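PDB 3KEZ: putative sugar binding protein from Bacteroides vulgatus ATCC 8482, which probably binds sugars at the outer membrane as a SusD-family, calcium-containing protein of nutrient uptake. Local coordinates for residues S155-A167 / M447-Y459. Sequence-based numbering, arbitrary orientation.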
loop_
_atom_site.group_PDB
_atom_site.type_symbol
_atom_site.label_atom_id
_atom_site.label_comp_id
_atom_site.label_asym_id
_atom_site.label_seq_id
_atom_site.Cartn_x
_atom_site.Cartn_y
_atom_site.Cartn_z
ATOM N N SER A 155 -20.536 -15.302 -3.401
ATOM C CA SER A 155 -20.119 -16.565 -3.987
ATOM C C SER A 155 -20.917 -17.774 -3.472
ATOM O O SER A 155 -21.384 -17.789 -2.341
ATOM C CB SER A 155 -18.640 -16.764 -3.655
ATOM O OG SER A 155 -17.875 -15.796 -4.362
ATOM N N THR A 156 -21.092 -18.758 -4.331
ATOM C CA THR A 156 -21.654 -20.065 -3.967
ATOM C C THR A 156 -20.698 -21.104 -4.491
ATOM O O THR A 156 -19.742 -20.760 -5.195
ATOM C CB THR A 156 -22.981 -20.347 -4.679
ATOM O OG1 THR A 156 -22.726 -20.546 -6.082
ATOM C CG2 THR A 156 -23.998 -19.207 -4.432
ATOM N N ILE A 157 -20.990 -22.376 -4.218
ATOM C CA ILE A 157 -20.185 -23.482 -4.773
ATOM C C ILE A 157 -20.130 -23.540 -6.318
ATOM O O ILE A 157 -19.247 -24.212 -6.888
ATOM C CB ILE A 157 -20.608 -24.865 -4.205
ATOM C CG1 ILE A 157 -21.996 -25.294 -4.715
ATOM C CG2 ILE A 157 -20.553 -24.837 -2.697
ATOM C CD1 ILE A 157 -22.377 -26.711 -4.350
ATOM N N ASP A 158 -21.064 -22.855 -6.977
ATOM C CA ASP A 158 -21.191 -22.851 -8.429
ATOM C C ASP A 158 -20.435 -21.682 -9.103
ATOM O O ASP A 158 -20.446 -21.586 -10.331
ATOM C CB ASP A 158 -22.669 -22.718 -8.764
ATOM C CG ASP A 158 -22.994 -22.943 -10.251
ATOM O OD1 ASP A 158 -22.293 -23.753 -10.913
ATOM O OD2 ASP A 158 -23.991 -22.305 -10.716
ATOM N N SER A 159 -19.842 -20.781 -8.317
ATOM C CA SER A 159 -19.213 -19.569 -8.860
ATOM C C SER A 159 -17.879 -19.882 -9.510
ATOM O O SER A 159 -16.933 -20.224 -8.815
ATOM C CB SER A 159 -18.960 -18.541 -7.754
ATOM O OG SER A 159 -20.184 -18.085 -7.218
ATOM N N LYS A 160 -17.796 -19.718 -10.829
ATOM C CA LYS A 160 -16.578 -20.044 -11.558
ATOM C C LYS A 160 -16.212 -18.950 -12.569
ATOM O O LYS A 160 -16.181 -19.193 -13.777
ATOM C CB LYS A 160 -16.742 -21.409 -12.226
ATOM C CG LYS A 160 -16.108 -22.524 -11.419
ATOM C CD LYS A 160 -17.082 -23.362 -10.680
ATOM C CE LYS A 160 -16.354 -24.367 -9.799
ATOM N NZ LYS A 160 -17.345 -25.191 -9.107
ATOM N N PRO A 161 -15.946 -17.734 -12.056
ATOM C CA PRO A 161 -15.737 -16.596 -12.926
ATOM C C PRO A 161 -14.378 -16.627 -13.632
ATOM O O PRO A 161 -13.400 -17.178 -13.113
ATOM C CB PRO A 161 -15.852 -15.399 -11.969
ATOM C CG PRO A 161 -15.390 -15.909 -10.686
ATOM C CD PRO A 161 -15.677 -17.392 -10.649
ATOM N N ALA A 162 -14.363 -16.049 -14.824
ATOM C CA ALA A 162 -13.145 -15.833 -15.586
ATOM C C ALA A 162 -12.581 -14.464 -15.167
ATOM O O ALA A 162 -13.283 -13.611 -14.566
ATOM C CB ALA A 162 -13.449 -15.826 -17.076
ATOM N N ARG A 163 -11.315 -14.250 -15.510
ATOM C CA ARG A 163 -10.629 -13.021 -15.187
ATOM C C ARG A 163 -11.177 -11.895 -16.079
ATOM O O ARG A 163 -11.344 -12.079 -17.286
ATOM C CB ARG A 163 -9.129 -13.208 -15.427
ATOM C CG ARG A 163 -8.486 -14.176 -14.472
ATOM C CD ARG A 163 -7.050 -14.457 -14.835
ATOM N NE ARG A 163 -6.187 -13.323 -14.541
ATOM C CZ ARG A 163 -4.882 -13.287 -14.755
ATOM N NH1 ARG A 163 -4.257 -14.338 -15.262
ATOM N NH2 ARG A 163 -4.200 -12.170 -14.459
ATOM N N ASN A 164 -11.525 -10.764 -15.482
ATOM C CA ASN A 164 -11.780 -9.547 -16.271
ATOM C C ASN A 164 -10.461 -8.882 -16.699
ATOM O O ASN A 164 -9.375 -9.295 -16.272
ATOM C CB ASN A 164 -12.618 -8.595 -15.439
ATOM C CG ASN A 164 -14.004 -9.116 -15.246
ATOM O OD1 ASN A 164 -14.301 -9.838 -14.276
ATOM N ND2 ASN A 164 -14.838 -8.854 -16.224
ATOM N N THR A 165 -10.533 -7.845 -17.519
ATOM C CA THR A 165 -9.315 -7.189 -17.932
ATOM C C THR A 165 -8.870 -6.221 -16.846
ATOM O O THR A 165 -9.671 -5.815 -15.954
ATOM C CB THR A 165 -9.474 -6.433 -19.256
ATOM O OG1 THR A 165 -10.451 -5.419 -19.078
ATOM C CG2 THR A 165 -9.852 -7.394 -20.413
ATOM N N VAL A 166 -7.596 -5.848 -16.910
ATOM C CA VAL A 166 -7.074 -4.822 -16.021
ATOM C C VAL A 166 -7.923 -3.531 -16.166
ATOM O O VAL A 166 -8.271 -2.921 -15.165
ATOM C CB VAL A 166 -5.570 -4.578 -16.236
ATOM C CG1 VAL A 166 -5.143 -3.282 -15.596
ATOM C CG2 VAL A 166 -4.724 -5.780 -15.751
ATOM N N ALA A 167 -8.283 -3.143 -17.397
ATOM C CA ALA A 167 -9.137 -1.958 -17.626
ATOM C C ALA A 167 -10.486 -2.072 -16.912
ATOM O O ALA A 167 -10.920 -1.125 -16.263
ATOM C CB ALA A 167 -9.325 -1.665 -19.163
HETATM N N MSE A 447 -6.725 -22.453 -9.696
HETATM C CA MSE A 447 -6.638 -23.125 -11.005
HETATM C C MSE A 447 -7.317 -24.487 -10.966
HETATM O O MSE A 447 -7.987 -24.879 -11.928
HETATM C CB MSE A 447 -5.177 -23.294 -11.460
HETATM C CG MSE A 447 -4.442 -21.983 -11.724
HETATM SE SE MSE A 447 -5.088 -20.942 -13.207
HETATM C CE MSE A 447 -5.029 -22.322 -14.590
ATOM N N ASP A 448 -7.173 -25.191 -9.845
ATOM C CA ASP A 448 -7.732 -26.541 -9.701
ATOM C C ASP A 448 -9.264 -26.469 -9.562
ATOM O O ASP A 448 -9.969 -27.320 -10.105
ATOM C CB ASP A 448 -7.147 -27.269 -8.475
ATOM C CG ASP A 448 -5.687 -27.747 -8.657
ATOM O OD1 ASP A 448 -5.146 -27.736 -9.782
ATOM O OD2 ASP A 448 -5.070 -28.143 -7.626
ATOM N N ALA A 449 -9.772 -25.458 -8.852
ATOM C CA ALA A 449 -11.203 -25.348 -8.550
ATOM C C ALA A 449 -12.036 -24.617 -9.612
ATOM O O ALA A 449 -13.253 -24.748 -9.626
ATOM C CB ALA A 449 -11.395 -24.674 -7.228
ATOM N N ASN A 450 -11.399 -23.830 -10.480
ATOM C CA ASN A 450 -12.096 -22.953 -11.435
ATOM C C ASN A 450 -11.546 -23.202 -12.833
ATOM O O ASN A 450 -10.440 -22.782 -13.140
ATOM C CB ASN A 450 -11.872 -21.483 -11.042
ATOM C CG ASN A 450 -12.708 -20.505 -11.859
ATOM O OD1 ASN A 450 -13.286 -20.866 -12.856
ATOM N ND2 ASN A 450 -12.759 -19.247 -11.419
ATOM N N PRO A 451 -12.308 -23.905 -13.690
ATOM C CA PRO A 451 -11.819 -24.160 -15.022
ATOM C C PRO A 451 -11.934 -22.959 -15.930
ATOM O O PRO A 451 -11.490 -23.039 -17.053
ATOM C CB PRO A 451 -12.728 -25.285 -15.536
ATOM C CG PRO A 451 -13.771 -25.509 -14.495
ATOM C CD PRO A 451 -13.657 -24.447 -13.483
ATOM N N ASN A 452 -12.541 -21.860 -15.479
ATOM C CA ASN A 452 -12.589 -20.650 -16.284
ATOM C C ASN A 452 -11.459 -19.690 -15.953
ATOM O O ASN A 452 -11.410 -18.582 -16.484
ATOM C CB ASN A 452 -13.935 -19.969 -16.125
ATOM C CG ASN A 452 -15.085 -20.881 -16.529
ATOM O OD1 ASN A 452 -15.087 -21.463 -17.626
ATOM N ND2 ASN A 452 -16.071 -20.998 -15.659
HETATM N N MSE A 453 -10.524 -20.147 -15.113
HETATM C CA MSE A 453 -9.407 -19.337 -14.643
HETATM C C MSE A 453 -8.174 -19.543 -15.521
HETATM O O MSE A 453 -7.706 -20.652 -15.679
HETATM C CB MSE A 453 -9.065 -19.745 -13.206
HETATM C CG MSE A 453 -7.920 -18.942 -12.603
HETATM SE SE MSE A 453 -8.269 -17.035 -12.521
HETATM C CE MSE A 453 -10.047 -17.023 -11.889
ATOM N N LYS A 454 -7.619 -18.462 -16.036
ATOM C CA LYS A 454 -6.445 -18.535 -16.902
ATOM C C LYS A 454 -5.188 -18.102 -16.140
ATOM O O LYS A 454 -5.166 -17.063 -15.457
ATOM C CB LYS A 454 -6.655 -17.697 -18.156
ATOM C CG LYS A 454 -5.445 -17.749 -19.128
ATOM C CD LYS A 454 -5.777 -17.228 -20.532
ATOM C CE LYS A 454 -4.565 -17.396 -21.458
ATOM N NZ LYS A 454 -4.235 -18.857 -21.614
ATOM N N GLN A 455 -4.154 -18.922 -16.242
ATOM C CA GLN A 455 -2.885 -18.646 -15.581
ATOM C C GLN A 455 -2.183 -17.477 -16.207
ATOM O O GLN A 455 -2.332 -17.221 -17.416
ATOM C CB GLN A 455 -1.989 -19.887 -15.688
ATOM C CG GLN A 455 -0.664 -19.812 -14.953
ATOM C CD GLN A 455 -0.782 -19.482 -13.486
ATOM O OE1 GLN A 455 -0.767 -18.310 -13.098
ATOM N NE2 GLN A 455 -0.962 -20.509 -12.662
ATOM N N ASN A 456 -1.369 -16.783 -15.414
ATOM C CA ASN A 456 -0.518 -15.751 -15.957
ATOM C C ASN A 456 0.535 -16.334 -16.905
ATOM O O ASN A 456 0.978 -17.478 -16.738
ATOM C CB ASN A 456 0.121 -14.902 -14.839
ATOM C CG ASN A 456 -0.860 -13.834 -14.285
ATOM O OD1 ASN A 456 -1.622 -13.238 -15.045
ATOM N ND2 ASN A 456 -0.842 -13.603 -12.962
ATOM N N PRO A 457 0.953 -15.535 -17.898
ATOM C CA PRO A 457 1.910 -15.977 -18.924
ATOM C C PRO A 457 3.251 -16.293 -18.354
ATOM O O PRO A 457 3.661 -15.678 -17.372
ATOM C CB PRO A 457 2.034 -14.746 -19.824
ATOM C CG PRO A 457 1.742 -13.612 -18.966
ATOM C CD PRO A 457 0.611 -14.118 -18.079
ATOM N N GLY A 458 3.935 -17.242 -18.968
ATOM C CA GLY A 458 5.280 -17.605 -18.568
ATOM C C GLY A 458 5.363 -18.650 -17.478
ATOM O O GLY A 458 6.455 -19.161 -17.188
ATOM N N TYR A 459 4.224 -19.001 -16.894
ATOM C CA TYR A 459 4.182 -19.948 -15.791
ATOM C C TYR A 459 3.724 -21.317 -16.279
ATOM O O TYR A 459 4.307 -22.332 -15.918
ATOM C CB TYR A 459 3.221 -19.470 -14.711
ATOM C CG TYR A 459 3.767 -18.356 -13.847
ATOM C CD1 TYR A 459 4.802 -18.603 -12.933
ATOM C CD2 TYR A 459 3.236 -17.062 -13.912
ATOM C CE1 TYR A 459 5.292 -17.582 -12.116
ATOM C CE2 TYR A 459 3.735 -16.053 -13.123
ATOM C CZ TYR A 459 4.770 -16.314 -12.226
ATOM O OH TYR A 459 5.254 -15.275 -11.423
HETATM O O HOH W 1 -9.777 -16.392 -16.792
#
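The loop 155-165, which leads into helix 166-183, is pinned by Arg163, Pro161 and Lys160 to the C-terminal tail of this SusD-family fold. Arg163 NH1 and NH2 both grip Asn456 OD1, each at 2.9 Å and from the same face of the amide. That oxygen lies in the guanidinium plane, and the amide is turned 75° to it. NH1 also donates to Lys454 O, 2.9 Å away, while NE turns to Gly147 O. The arginine chain is bent at chi3 (72°) and presents NH1 and NH2 end-on to Asn456 OD1. Selenomethionine Met453 crosses the arginine chain at about a right angle, with SE 3.5 Å from Arg163 CG. With an alanine here these donors are gone, which would probably leave Lys454 O and Asn456 OD1 without their arginine mates and the tail less firmly fixed. Two asparagine amides reach the loop backbone: Asn452 ND2 donates to Lys160 O (2.6 Å) and Asn450 ND2 to Pro161 O (2.7 Å). Asn450 OD1 closes an Asx turn onto Asn452 N. A water links Arg163 N to Asn452 O. The contact joins the approach to helix 166-183 with the chain leaving helix 444-449, and Asn456 ND2 extends it to Phe134 O, at the end of helix 109-134.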